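Local coordinates for Blr6230 protein (Bradyrhizobium diazoefficiens USDA 110, PDB 5NGG), which is a zinc-dependent subclass B3 metallo-beta-lactamase that probably opens the beta-lactam ring of antibiotics by hydrolysis, at residues I44-Y49 / M186-G191; P129-G134 / L145-V150; N208-Q213 / K282-Q287. All coordinates share one frame; numbering follows the deposited sequence. Where two conformers were deposited one is given.

Contact 1 (I44-Y49 / M186-G191); sequences IDNIYY and MTVKDG
Asp45 and Val188 meet where the two beta-sheets of the alpha-beta/beta-alpha sandwich, the fold of the metallo-beta-lactamase superfamily, face each other. Ile44 to Ile47 form the type II' beta turn of the hairpin that joins strands 41-44 and 47-49 at one margin of the seven-stranded sheet, and strand 182-190 runs through the five-stranded sheet. The contact illustrates how a hairpin turn of one sheet can be seated on a strand of the other by one direct hydrogen bond, two waters and an apolar cluster.

The polar part centres on the Asp45 carboxylate. A first torsion of -165° carries its CG away from the backbone N and over toward Lys189, whose CB and CG then lie alongside OD2. That OD2 accepts the backbone N-H of Lys189 at 2.8 Å, the N-H...O angle nearly straight at 172°, on the anti side and well out of the carboxylate plane. The charged end of Lys189 leads elsewhere, to a salt bridge with Asp194.

Two waters extend the polar seam. One donates to Lys189 O and weakly accepts the N-H of Asp45. The other donates to both Asn46 OD1 and Thr187 O, while the ND2 of the same amide is held by Lys61 O in the neighbouring strand 58-62.

The apolar part is organised by Val188, whose two methyls divide the turn between them. CG2 packs on the end of Ile44, 3.9 Å from its CD1, and CG1 meets Ile47, whose side chain crosses that of the valine at about a right angle. Ile47 also reaches toward Met186 tip to tip, its CD1 lying 4.1 Å from the methionine SD. A bend about the CG-SD bond (chi3 -78°) brings Met186 CE to 3.8 Å from Asn46 OD1.

Contact 2 (P129-G134 / L145-V150); sequences PLLEGG and LAFPAV
Leu131, in the last turn of helix 128-133, and Gly134, just past its end, each present a carbonyl to the backbone of the irregular segment 145-150. Val150 N donates to Leu131 O at 3.0 Å, almost straight at 170°. Phe147 N donates to Gly134 O at 3.1 Å, and both donors stand well above the plane of the carbonyl they use. The backbones come closest at Gly134 and Ala149, whose CA atoms are 4.3 Å apart. Gly134 leaves helical geometry with positive phi, and its CA also makes a CA-H...O contact with Phe147 O. Leu131 O accepts a similar contact from Ala149 CA.

This is a helix terminus held by the returning chain: after a ten-residue excursion, the segment closes back over the last turn before entering strand 154-156, an outermost strand of the seven-stranded sheet in the alpha-beta/beta-alpha fold of metallo-beta-lactamases.

Among the side chains, Phe147 is turned inward over its own backbone (chi1 59°), which lays one ring face on the glycine. Gly134 CA sits over the ring centre in a CH-pi contact, 3.7 Å from the centroid. Val150 CG1 lies beside Leu131 CB. Glu132 passes its CG 3.4 Å from Val150 O, and its OE2 continues to the backbone N of Val152.

Contact 3 (N208-Q213 / K282-Q287); sequences NRLVGQ and KQLAKQ
A loop beside a zinc site is tied here to the long C-terminal helix 268-291, chiefly through Gln287, whose side-chain amide grips the backbone of Asn208 and Leu210. Segment 208-213 belongs to the connection between strand 193-199 and helix 219-232. The case shows how a single amide can serve two backbone groups of a loop that has no regular structure of its own.

Gln287 reaches out from the helix with its chain extended beyond CG (chi2 -169°), bringing both polar ends to the loop. OE1 accepts the N-H of Leu210 at 2.8 Å on a lone pair, along an almost linear path (175°). NE2 donates to Asn208 O at 3.1 Å, its approach lying in that carbonyl's plane, although the oxygen is tilted somewhat from the plane of the glutamine amide.

Apolar groups complete the interface. The Leu210 side chain crosses that of Gln287 at about a right angle and lays CD1 4.0 Å from Leu284 CA. Leu284 in turn points its CD1 between the two loop residues, 3.7 Å from Val211 CG1 and slightly farther from Leu210 CB. The other valine methyl, CG2, rests 3.7 Å from Gln287 CB, on the aliphatic base of the very side chain whose end makes the polar bonds.

Asn208 sends its side chain away from the helix, to Tyr136 OH, Tyr223 OH and the carbonyl O of the zinc ligand His177. The orientation of the Gln287 amide is set, since OE1 faces a donor and NE2 an acceptor. Its two bonds satisfy Leu210 N and Asn208 O together and probably steady the backbone from which Asn208 reaches His177 O, placing Gln287 a further shell out from the metal.

How the contacts relate
The three contacts lie at separate places around one chain and share no residues. Contact 2 falls within the span of sequence bracketed by contact 1, and contact 3 begins only after both are complete. Contacts 2 and 3 lie across the chain's centre from contact 1, with centres about 31 and 38 Å from its centre. They are nearer to each other, about 8 Å between nearest atoms, and both come close to the zinc ligand His103, through Leu130 and Asn208 respectively. Contact 1 thus lies where the two sheets meet at one margin of the sandwich, whereas helix 128-133, which carries Leu130 close to the zinc ligands, is held at its end by 145-150, and the loop of Asn208 by helix 268-291.

Contact 1 (I44-Y49 / M186-G191)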
ATOM      1  N   ILE A  44      -4.116  14.314  -6.621  1.00  8.16           N
ATOM      2  CA  ILE A  44      -5.000  15.311  -5.992  1.00  8.61           C
ATOM      3  C   ILE A  44      -4.154  16.127  -5.024  1.00  8.65           C
ATOM      4  O   ILE A  44      -3.383  15.585  -4.256  1.00  8.90           O
ATOM      5  CB  ILE A  44      -6.220  14.672  -5.285  1.00  9.49           C
ATOM      6  CG1 ILE A  44      -7.203  15.766  -4.840  1.00 10.50           C
ATOM      7  CG2 ILE A  44      -5.815  13.739  -4.127  1.00  9.48           C
ATOM      8  CD1 ILE A  44      -8.581  15.230  -4.467  1.00 12.04           C
ATOM      9  N   ASP A  45      -4.259  17.445  -5.131  1.00  9.74           N
ATOM     10  CA  ASP A  45      -3.582  18.381  -4.229  1.00  9.72           C
ATOM     11  C   ASP A  45      -2.089  17.990  -4.148  1.00  9.44           C
ATOM     12  O   ASP A  45      -1.407  18.001  -5.182  1.00 10.73           O
ATOM     13  CB  ASP A  45      -4.315  18.435  -2.890  1.00 10.60           C
ATOM     14  CG  ASP A  45      -3.928  19.623  -2.023  1.00 13.01           C
ATOM     15  OD1 ASP A  45      -3.127  20.498  -2.450  1.00 15.65           O
ATOM     16  OD2 ASP A  45      -4.450  19.675  -0.877  1.00 14.85           O
ATOM     17  N   ASN A  46      -1.578  17.669  -2.957  1.00  8.82           N
ATOM     18  CA  ASN A  46      -0.162  17.393  -2.754  1.00  8.62           C
ATOM     19  C   ASN A  46       0.214  15.912  -2.828  1.00  7.81           C
ATOM     20  O   ASN A  46       1.294  15.548  -2.397  1.00  8.80           O
ATOM     21  CB  ASN A  46       0.329  18.031  -1.453  1.00  9.64           C
ATOM     22  CG  ASN A  46      -0.365  17.545  -0.204  1.00 10.57           C
ATOM     23  OD1 ASN A  46      -1.551  17.192  -0.219  1.00 12.42           O
ATOM     24  ND2 ASN A  46       0.354  17.610   0.911  1.00 12.59           N
ATOM     25  N   ILE A  47      -0.652  15.086  -3.413  1.00  7.09           N
ATOM     26  CA  ILE A  47      -0.428  13.650  -3.611  1.00  6.62           C
ATOM     27  C   ILE A  47      -0.110  13.402  -5.089  1.00  6.49           C
ATOM     28  O   ILE A  47      -0.922  13.737  -5.965  1.00  7.25           O
ATOM     29  CB  ILE A  47      -1.628  12.791  -3.183  1.00  7.34           C
ATOM     30  CG1 ILE A  47      -1.984  13.003  -1.714  1.00  7.99           C
ATOM     31  CG2 ILE A  47      -1.335  11.319  -3.474  1.00  7.53           C
ATOM     32  CD1 ILE A  47      -3.267  12.350  -1.282  1.00  9.00           C
ATOM     33  N   TYR A  48       1.043  12.771  -5.325  1.00  6.17           N
ATOM     34  CA  TYR A  48       1.554  12.523  -6.674  1.00  6.61           C
ATOM     35  C   TYR A  48       1.785  11.015  -6.841  1.00  6.78           C
ATOM     36  O   TYR A  48       2.353  10.366  -5.953  1.00  7.89           O
ATOM     37  CB  TYR A  48       2.887  13.253  -6.922  1.00  7.36           C
ATOM     38  CG  TYR A  48       2.784  14.760  -6.818  1.00  8.31           C
ATOM     39  CD1 TYR A  48       2.683  15.393  -5.583  1.00  8.82           C
ATOM     40  CD2 TYR A  48       2.738  15.558  -7.967  1.00  9.64           C
ATOM     41  CE1 TYR A  48       2.541  16.770  -5.485  1.00 10.06           C
ATOM     42  CE2 TYR A  48       2.612  16.939  -7.874  1.00 11.20           C
ATOM     43  CZ  TYR A  48       2.518  17.536  -6.640  1.00 11.91           C
ATOM     44  OH  TYR A  48       2.371  18.909  -6.543  1.00 14.98           O
ATOM     45  N   TYR A  49       1.365  10.470  -7.982  1.00  6.52           N
ATOM     46  CA  TYR A  49       1.590   9.054  -8.312  1.00  6.53           C
ATOM     47  C   TYR A  49       2.937   8.914  -8.997  1.00  6.37           C
ATOM     48  O   TYR A  49       3.187   9.602  -9.985  1.00  6.76           O
ATOM     49  CB  TYR A  49       0.470   8.560  -9.247  1.00  7.17           C
ATOM     50  CG  TYR A  49       0.500   7.073  -9.492  1.00  6.64           C
ATOM     51  CD1 TYR A  49       1.331   6.510 -10.467  1.00  6.73           C
ATOM     52  CD2 TYR A  49      -0.292   6.217  -8.755  1.00  6.89           C
ATOM     53  CE1 TYR A  49       1.384   5.135 -10.688  1.00  7.19           C
ATOM     54  CE2 TYR A  49      -0.252   4.833  -8.981  1.00  7.69           C
ATOM     55  CZ  TYR A  49       0.588   4.288  -9.929  1.00  6.76           C
ATOM     56  OH  TYR A  49       0.572   2.922 -10.073  1.00  7.69           O
ATOM     57  N   MET A 186      -5.480  10.994   5.326  1.00  8.59           N
ATOM     58  CA  MET A 186      -5.058  12.407   5.328  0.70 10.19           C
ATOM     59  C   MET A 186      -6.068  13.261   4.609  1.00  9.37           C
ATOM     60  O   MET A 186      -6.853  12.780   3.806  1.00 11.45           O
ATOM     61  CB  MET A 186      -3.671  12.631   4.734  0.70 10.58           C
ATOM     62  CG  MET A 186      -3.549  12.322   3.257  0.70 10.57           C
ATOM     63  SD  MET A 186      -1.935  12.773   2.568  0.70 10.95           S
ATOM     64  CE  MET A 186      -2.135  14.544   2.407  0.70 11.23           C
ATOM     65  N   THR A 187      -6.052  14.546   4.949  1.00 10.00           N
ATOM     66  CA  THR A 187      -6.939  15.509   4.337  1.00  9.48           C
ATOM     67  C   THR A 187      -6.200  16.250   3.214  1.00 10.20           C
ATOM     68  O   THR A 187      -5.030  16.660   3.361  1.00 11.13           O
ATOM     69  CB  THR A 187      -7.374  16.546   5.378  1.00 11.59           C
ATOM     70  OG1 THR A 187      -7.931  15.847   6.487  1.00 13.24           O
ATOM     71  CG2 THR A 187      -8.383  17.543   4.826  1.00 11.88           C
ATOM     72  N   VAL A 188      -6.926  16.458   2.117  1.00  9.95           N
ATOM     73  CA  VAL A 188      -6.466  17.296   0.996  1.00 10.19           C
ATOM     74  C   VAL A 188      -7.525  18.340   0.701  1.00 10.50           C
ATOM     75  O   VAL A 188      -8.658  18.250   1.207  1.00 11.42           O
ATOM     76  CB  VAL A 188      -6.155  16.467  -0.295  1.00 10.39           C
ATOM     77  CG1 VAL A 188      -5.023  15.482  -0.031  1.00 10.69           C
ATOM     78  CG2 VAL A 188      -7.396  15.759  -0.821  1.00 10.61           C
ATOM     79  N   LYS A 189      -7.172  19.299  -0.145  1.00 11.30           N
ATOM     80  CA  LYS A 189      -8.116  20.271  -0.657  1.00 11.89           C
ATOM     81  C   LYS A 189      -8.540  19.895  -2.063  1.00 13.05           C
ATOM     82  O   LYS A 189      -7.718  19.495  -2.901  1.00 15.71           O
ATOM     83  CB  LYS A 189      -7.491  21.656  -0.731  1.00 14.75           C
ATOM     84  CG  LYS A 189      -6.930  22.179   0.567  1.00 18.08           C
ATOM     85  CD  LYS A 189      -7.914  22.192   1.714  1.00 19.14           C
ATOM     86  CE  LYS A 189      -9.150  23.004   1.418  1.00 21.45           C
ATOM     87  NZ  LYS A 189      -9.946  23.268   2.652  1.00 22.58           N
ATOM     88  N   ASP A 190      -9.823  20.095  -2.319  1.00 13.77           N
ATOM     89  CA  ASP A 190     -10.376  20.118  -3.649  1.00 14.79           C
ATOM     90  C   ASP A 190     -11.088  21.464  -3.756  1.00 17.22           C
ATOM     91  O   ASP A 190     -12.160  21.675  -3.161  1.00 17.77           O
ATOM     92  CB  ASP A 190     -11.354  18.973  -3.809  1.00 16.33           C
ATOM     93  CG  ASP A 190     -12.012  18.975  -5.144  1.00 17.12           C
ATOM     94  OD1 ASP A 190     -11.283  18.942  -6.153  1.00 17.84           O
ATOM     95  OD2 ASP A 190     -13.252  19.023  -5.185  1.00 19.40           O
ATOM     96  N   GLY A 191     -10.473  22.406  -4.462  1.00 20.30           N
ATOM     97  CA  GLY A 191     -10.894  23.802  -4.398  1.00 22.41           C
ATOM     98  C   GLY A 191     -10.798  24.290  -2.954  1.00 22.34           C
ATOM     99  O   GLY A 191      -9.743  24.164  -2.316  1.00 23.40           O
TER
HETATM  100  O   HOH W   1      -6.819  19.186  -5.403  1.00 27.17           O
HETATM  101  O   HOH W   2      -2.802  17.940   2.196  1.00 16.32           O

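Contact 2 (P129-G134 / L145-V150)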
ATOM      1  N   PRO A 129       8.579  -6.998  12.508  1.00 13.05           N
ATOM      2  CA  PRO A 129       9.488  -8.148  12.335  1.00 12.97           C
ATOM      3  C   PRO A 129       9.703  -8.548  10.877  1.00 11.53           C
ATOM      4  O   PRO A 129      10.782  -9.012  10.512  1.00 11.97           O
ATOM      5  CB  PRO A 129       8.804  -9.285  13.106  1.00 14.77           C
ATOM      6  CG  PRO A 129       7.851  -8.621  14.029  1.00 17.67           C
ATOM      7  CD  PRO A 129       7.453  -7.318  13.408  1.00 15.55           C
ATOM      8  N   LEU A 130       8.666  -8.353  10.055  1.00 10.15           N
ATOM      9  CA  LEU A 130       8.738  -8.663   8.616  0.70 10.34           C
ATOM     10  C   LEU A 130       9.701  -7.713   7.910  1.00  9.16           C
ATOM     11  O   LEU A 130      10.549  -8.123   7.116  1.00  9.76           O
ATOM     12  CB  LEU A 130       7.355  -8.560   7.969  0.70 10.65           C
ATOM     13  CG  LEU A 130       6.353  -9.701   8.139  0.70 11.23           C
ATOM     14  CD1 LEU A 130       6.019  -9.997   9.587  0.70 11.98           C
ATOM     15  CD2 LEU A 130       5.085  -9.354   7.365  0.70 11.45           C
ATOM     16  N   LEU A 131       9.554  -6.417   8.180  1.00  8.39           N
ATOM     17  CA  LEU A 131      10.437  -5.404   7.594  1.00  8.47           C
ATOM     18  C   LEU A 131      11.884  -5.618   8.019  1.00  8.77           C
ATOM     19  O   LEU A 131      12.795  -5.512   7.189  1.00  9.30           O
ATOM     20  CB  LEU A 131       9.965  -4.007   7.999  1.00  8.93           C
ATOM     21  CG  LEU A 131       8.636  -3.605   7.353  1.00  9.10           C
ATOM     22  CD1 LEU A 131       7.994  -2.444   8.096  1.00 10.60           C
ATOM     23  CD2 LEU A 131       8.854  -3.238   5.906  1.00 10.04           C
ATOM     24  N   GLU A 132      12.077  -5.875   9.306  1.00  9.40           N
ATOM     25  CA  GLU A 132      13.419  -5.993   9.857  1.00 10.37           C
ATOM     26  C   GLU A 132      14.077  -7.307   9.490  1.00  9.34           C
ATOM     27  O   GLU A 132      15.301  -7.409   9.542  1.00 12.14           O
ATOM     28  CB  GLU A 132      13.402  -5.719  11.357  1.00 11.31           C
ATOM     29  CG  GLU A 132      12.962  -4.282  11.640  1.00 12.11           C
ATOM     30  CD  GLU A 132      13.371  -3.693  12.968  1.00 14.17           C
ATOM     31  OE1 GLU A 132      13.780  -4.439  13.875  1.00 18.65           O
ATOM     32  OE2 GLU A 132      13.217  -2.462  13.089  1.00 16.20           O
ATOM     33  N   GLY A 133      13.298  -8.312   9.111  1.00  9.71           N
ATOM     34  CA  GLY A 133      13.841  -9.594   8.669  1.00 10.98           C
ATOM     35  C   GLY A 133      13.920  -9.759   7.162  1.00 10.58           C
ATOM     36  O   GLY A 133      14.669 -10.588   6.681  1.00 12.97           O
ATOM     37  N   GLY A 134      13.120  -9.004   6.416  1.00  9.36           N
ATOM     38  CA  GLY A 134      13.105  -9.114   4.953  1.00  9.68           C
ATOM     39  C   GLY A 134      12.529 -10.422   4.426  1.00  9.61           C
ATOM     40  O   GLY A 134      13.029 -10.950   3.427  1.00 11.76           O
ATOM     41  N   LEU A 145      10.467 -14.292  -2.247  1.00  9.71           N
ATOM     42  CA  LEU A 145       9.624 -13.308  -1.563  1.00 10.54           C
ATOM     43  C   LEU A 145      10.411 -12.454  -0.557  1.00  9.54           C
ATOM     44  O   LEU A 145       9.847 -11.613   0.149  1.00 10.53           O
ATOM     45  CB  LEU A 145       8.449 -14.020  -0.896  1.00 11.54           C
ATOM     46  CG  LEU A 145       7.528 -14.837  -1.817  1.00 12.64           C
ATOM     47  CD1 LEU A 145       6.491 -15.569  -0.995  1.00 13.87           C
ATOM     48  CD2 LEU A 145       6.850 -13.936  -2.853  1.00 13.77           C
ATOM     49  N   ALA A 146      11.724 -12.638  -0.518  1.00  9.75           N
ATOM     50  CA  ALA A 146      12.572 -11.844   0.354  1.00  9.81           C
ATOM     51  C   ALA A 146      12.814 -10.452  -0.214  1.00  9.18           C
ATOM     52  O   ALA A 146      12.634 -10.185  -1.399  1.00 10.72           O
ATOM     53  CB  ALA A 146      13.892 -12.568   0.565  1.00 12.42           C
ATOM     54  N   PHE A 147      13.226  -9.554   0.669  1.00  8.52           N
ATOM     55  CA  PHE A 147      13.588  -8.183   0.271  1.00  7.91           C
ATOM     56  C   PHE A 147      14.670  -7.651   1.191  1.00  7.93           C
ATOM     57  O   PHE A 147      14.876  -8.213   2.260  1.00  8.29           O
ATOM     58  CB  PHE A 147      12.355  -7.270   0.258  1.00  8.33           C
ATOM     59  CG  PHE A 147      11.641  -7.174   1.571  1.00  7.51           C
ATOM     60  CD1 PHE A 147      11.981  -6.199   2.520  1.00  7.77           C
ATOM     61  CD2 PHE A 147      10.592  -8.042   1.862  1.00  7.74           C
ATOM     62  CE1 PHE A 147      11.301  -6.112   3.716  1.00  8.15           C
ATOM     63  CE2 PHE A 147       9.895  -7.948   3.050  1.00  8.92           C
ATOM     64  CZ  PHE A 147      10.252  -6.975   3.989  1.00  9.22           C
ATOM     65  N   PRO A 148      15.330  -6.554   0.819  1.00  8.08           N
ATOM     66  CA  PRO A 148      16.411  -6.053   1.699  1.00  8.05           C
ATOM     67  C   PRO A 148      15.863  -5.535   3.026  1.00  7.81           C
ATOM     68  O   PRO A 148      14.997  -4.677   3.054  1.00  8.22           O
ATOM     69  CB  PRO A 148      17.062  -4.947   0.863  1.00  8.86           C
ATOM     70  CG  PRO A 148      16.734  -5.297  -0.554  1.00  9.59           C
ATOM     71  CD  PRO A 148      15.336  -5.855  -0.480  1.00  9.11           C
ATOM     72  N   ALA A 149      16.363  -6.101   4.118  1.00  8.12           N
ATOM     73  CA  ALA A 149      15.849  -5.802   5.456  1.00  8.98           C
ATOM     74  C   ALA A 149      16.085  -4.336   5.797  1.00  8.51           C
ATOM     75  O   ALA A 149      17.102  -3.738   5.430  1.00  9.57           O
ATOM     76  CB  ALA A 149      16.487  -6.722   6.494  1.00 11.42           C
ATOM     77  N   VAL A 150      15.135  -3.767   6.529  1.00  9.33           N
ATOM     78  CA  VAL A 150      15.179  -2.348   6.863  1.00  9.75           C
ATOM     79  C   VAL A 150      14.668  -2.136   8.282  1.00 11.34           C
ATOM     80  O   VAL A 150      13.671  -2.770   8.692  1.00 11.92           O
ATOM     81  CB  VAL A 150      14.347  -1.548   5.801  1.00 10.82           C
ATOM     82  CG1 VAL A 150      12.880  -1.979   5.759  1.00 11.16           C
ATOM     83  CG2 VAL A 150      14.514  -0.054   5.959  1.00 11.56           C
TER

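Contact 3 (N208-Q213 / K282-Q287)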
ATOM      1  N   ASN A 208      -1.686 -15.576   0.929  1.00  8.48           N
ATOM      2  CA  ASN A 208      -1.852 -15.989   2.321  1.00  9.15           C
ATOM      3  C   ASN A 208      -2.632 -17.294   2.497  1.00  9.36           C
ATOM      4  O   ASN A 208      -3.563 -17.593   1.751  1.00 10.03           O
ATOM      5  CB  ASN A 208      -2.547 -14.893   3.114  1.00  8.85           C
ATOM      6  CG  ASN A 208      -1.668 -13.679   3.301  1.00  8.50           C
ATOM      7  OD1 ASN A 208      -0.421 -13.779   3.377  1.00  9.31           O
ATOM      8  ND2 ASN A 208      -2.285 -12.525   3.423  1.00  9.14           N
ATOM      9  N   ARG A 209      -2.216 -18.054   3.501  1.00  9.10           N
ATOM     10  CA  ARG A 209      -2.924 -19.262   3.926  1.00  9.81           C
ATOM     11  C   ARG A 209      -3.848 -18.862   5.084  1.00 10.12           C
ATOM     12  O   ARG A 209      -3.408 -18.276   6.071  1.00 11.10           O
ATOM     13  CB  ARG A 209      -1.916 -20.305   4.397  1.00 10.61           C
ATOM     14  CG  ARG A 209      -0.956 -20.754   3.306  1.00 12.59           C
ATOM     15  CD  ARG A 209      -0.167 -22.007   3.695  1.00 13.67           C
ATOM     16  NE  ARG A 209       0.526 -21.793   4.965  1.00 14.14           N
ATOM     17  CZ  ARG A 209       1.718 -21.201   5.117  1.00 15.05           C
ATOM     18  NH1 ARG A 209       2.471 -20.879   4.072  1.00 17.39           N
ATOM     19  NH2 ARG A 209       2.189 -20.982   6.345  1.00 19.09           N
ATOM     20  N   LEU A 210      -5.121 -19.198   4.937  1.00 10.16           N
ATOM     21  CA  LEU A 210      -6.161 -18.841   5.904  1.00 10.96           C
ATOM     22  C   LEU A 210      -6.470 -19.918   6.929  1.00 12.40           C
ATOM     23  O   LEU A 210      -6.941 -19.593   8.029  1.00 15.11           O
ATOM     24  CB  LEU A 210      -7.443 -18.464   5.142  1.00 11.12           C
ATOM     25  CG  LEU A 210      -7.294 -17.327   4.115  1.00 11.03           C
ATOM     26  CD1 LEU A 210      -8.601 -17.155   3.372  1.00 11.87           C
ATOM     27  CD2 LEU A 210      -6.864 -16.027   4.771  1.00 12.03           C
ATOM     28  N   VAL A 211      -6.236 -21.171   6.544  1.00 13.47           N
ATOM     29  CA  VAL A 211      -6.574 -22.341   7.334  1.00 14.82           C
ATOM     30  C   VAL A 211      -5.453 -23.361   7.178  1.00 14.33           C
ATOM     31  O   VAL A 211      -4.629 -23.238   6.259  1.00 16.30           O
ATOM     32  CB  VAL A 211      -7.917 -22.959   6.882  1.00 17.40           C
ATOM     33  CG1 VAL A 211      -9.084 -22.057   7.282  1.00 19.18           C
ATOM     34  CG2 VAL A 211      -7.939 -23.233   5.383  1.00 19.24           C
ATOM     35  N   GLY A 212      -5.445 -24.370   8.047  1.00 16.14           N
ATOM     36  CA  GLY A 212      -4.414 -25.409   8.033  1.00 17.11           C
ATOM     37  C   GLY A 212      -3.254 -24.967   8.887  1.00 18.15           C
ATOM     38  O   GLY A 212      -3.249 -25.203  10.094  1.00 20.81           O
ATOM     39  N   GLN A 213      -2.274 -24.339   8.236  1.00 16.95           N
ATOM     40  CA  GLN A 213      -1.172 -23.655   8.905  0.60 19.43           C
ATOM     41  C   GLN A 213      -1.296 -22.191   8.488  1.00 14.88           C
ATOM     42  O   GLN A 213      -0.658 -21.754   7.521  1.00 15.02           O
ATOM     43  CB  GLN A 213       0.179 -24.248   8.484  0.60 19.96           C
ATOM     44  CG  GLN A 213       0.391 -25.692   8.918  0.60 20.23           C
ATOM     45  N   LYS A 282     -15.018 -16.840  -0.870  1.00 13.23           N
ATOM     46  CA  LYS A 282     -14.666 -17.835  -1.910  1.00 13.91           C
ATOM     47  C   LYS A 282     -13.321 -18.517  -1.612  1.00 11.72           C
ATOM     48  O   LYS A 282     -13.183 -19.741  -1.700  1.00 12.32           O
ATOM     49  CB  LYS A 282     -14.605 -17.155  -3.289  1.00 20.16           C
ATOM     50  CG  LYS A 282     -14.239 -18.070  -4.453  1.00 21.67           C
ATOM     51  CD  LYS A 282     -14.069 -17.296  -5.756  1.00 23.01           C
ATOM     52  CE  LYS A 282     -13.214 -18.061  -6.759  0.50 23.11           C
ATOM     53  NZ  LYS A 282     -12.851 -17.252  -7.957  0.50 23.80           N
ATOM     54  N   GLN A 283     -12.314 -17.704  -1.299  1.00 10.95           N
ATOM     55  CA  GLN A 283     -10.989 -18.260  -1.009  1.00 11.02           C
ATOM     56  C   GLN A 283     -10.962 -19.090   0.261  1.00 10.93           C
ATOM     57  O   GLN A 283     -10.287 -20.124   0.283  1.00 11.21           O
ATOM     58  CB  GLN A 283      -9.930 -17.173  -0.913  1.00 11.95           C
ATOM     59  CG  GLN A 283      -9.790 -16.297  -2.148  1.00 14.63           C
ATOM     60  CD  GLN A 283      -9.693 -17.090  -3.434  1.00 16.61           C
ATOM     61  OE1 GLN A 283      -8.982 -18.089  -3.509  1.00 16.23           O
ATOM     62  NE2 GLN A 283     -10.391 -16.638  -4.459  1.00 21.44           N
ATOM     63  N   LEU A 284     -11.666 -18.655   1.304  1.00 11.06           N
ATOM     64  CA  LEU A 284     -11.736 -19.455   2.530  1.00 11.52           C
ATOM     65  C   LEU A 284     -12.355 -20.823   2.273  1.00 12.11           C
ATOM     66  O   LEU A 284     -11.856 -21.850   2.744  1.00 12.56           O
ATOM     67  CB  LEU A 284     -12.519 -18.695   3.610  1.00 12.19           C
ATOM     68  CG  LEU A 284     -12.620 -19.364   4.964  1.00 13.89           C
ATOM     69  CD1 LEU A 284     -11.250 -19.560   5.582  1.00 15.02           C
ATOM     70  CD2 LEU A 284     -13.533 -18.548   5.890  1.00 15.98           C
ATOM     71  N   ALA A 285     -13.423 -20.843   1.494  1.00 12.12           N
ATOM     72  CA  ALA A 285     -14.070 -22.110   1.129  1.00 13.46           C
ATOM     73  C   ALA A 285     -13.134 -22.988   0.310  1.00 13.35           C
ATOM     74  O   ALA A 285     -13.050 -24.198   0.532  1.00 14.23           O
ATOM     75  CB  ALA A 285     -15.369 -21.851   0.369  1.00 14.73           C
ATOM     76  N   LYS A 286     -12.418 -22.384  -0.623  1.00 11.99           N
ATOM     77  CA  LYS A 286     -11.498 -23.135  -1.467  1.00 12.22           C
ATOM     78  C   LYS A 286     -10.372 -23.769  -0.647  1.00 11.82           C
ATOM     79  O   LYS A 286     -10.032 -24.954  -0.810  1.00 12.23           O
ATOM     80  CB  LYS A 286     -10.914 -22.214  -2.538  1.00 12.81           C
ATOM     81  CG  LYS A 286      -9.870 -22.855  -3.441  1.00 15.33           C
ATOM     82  CD  LYS A 286      -9.396 -21.861  -4.488  0.70 17.39           C
ATOM     83  CE  LYS A 286      -8.199 -22.391  -5.268  0.70 17.45           C
ATOM     84  NZ  LYS A 286      -7.949 -21.596  -6.497  0.70 18.29           N
ATOM     85  N   GLN A 287      -9.756 -22.965   0.212  1.00 10.96           N
ATOM     86  CA  GLN A 287      -8.663 -23.476   1.043  1.00 10.73           C
ATOM     87  C   GLN A 287      -9.141 -24.509   2.045  1.00 11.89           C
ATOM     88  O   GLN A 287      -8.426 -25.461   2.332  1.00 12.45           O
ATOM     89  CB  GLN A 287      -7.975 -22.319   1.763  1.00 10.34           C
ATOM     90  CG  GLN A 287      -7.241 -21.373   0.830  1.00 10.39           C
ATOM     91  CD  GLN A 287      -6.359 -20.390   1.563  1.00 10.42           C
ATOM     92  OE1 GLN A 287      -6.001 -20.613   2.739  1.00 12.51           O
ATOM     93  NE2 GLN A 287      -5.995 -19.293   0.881  1.00 10.96           N
TER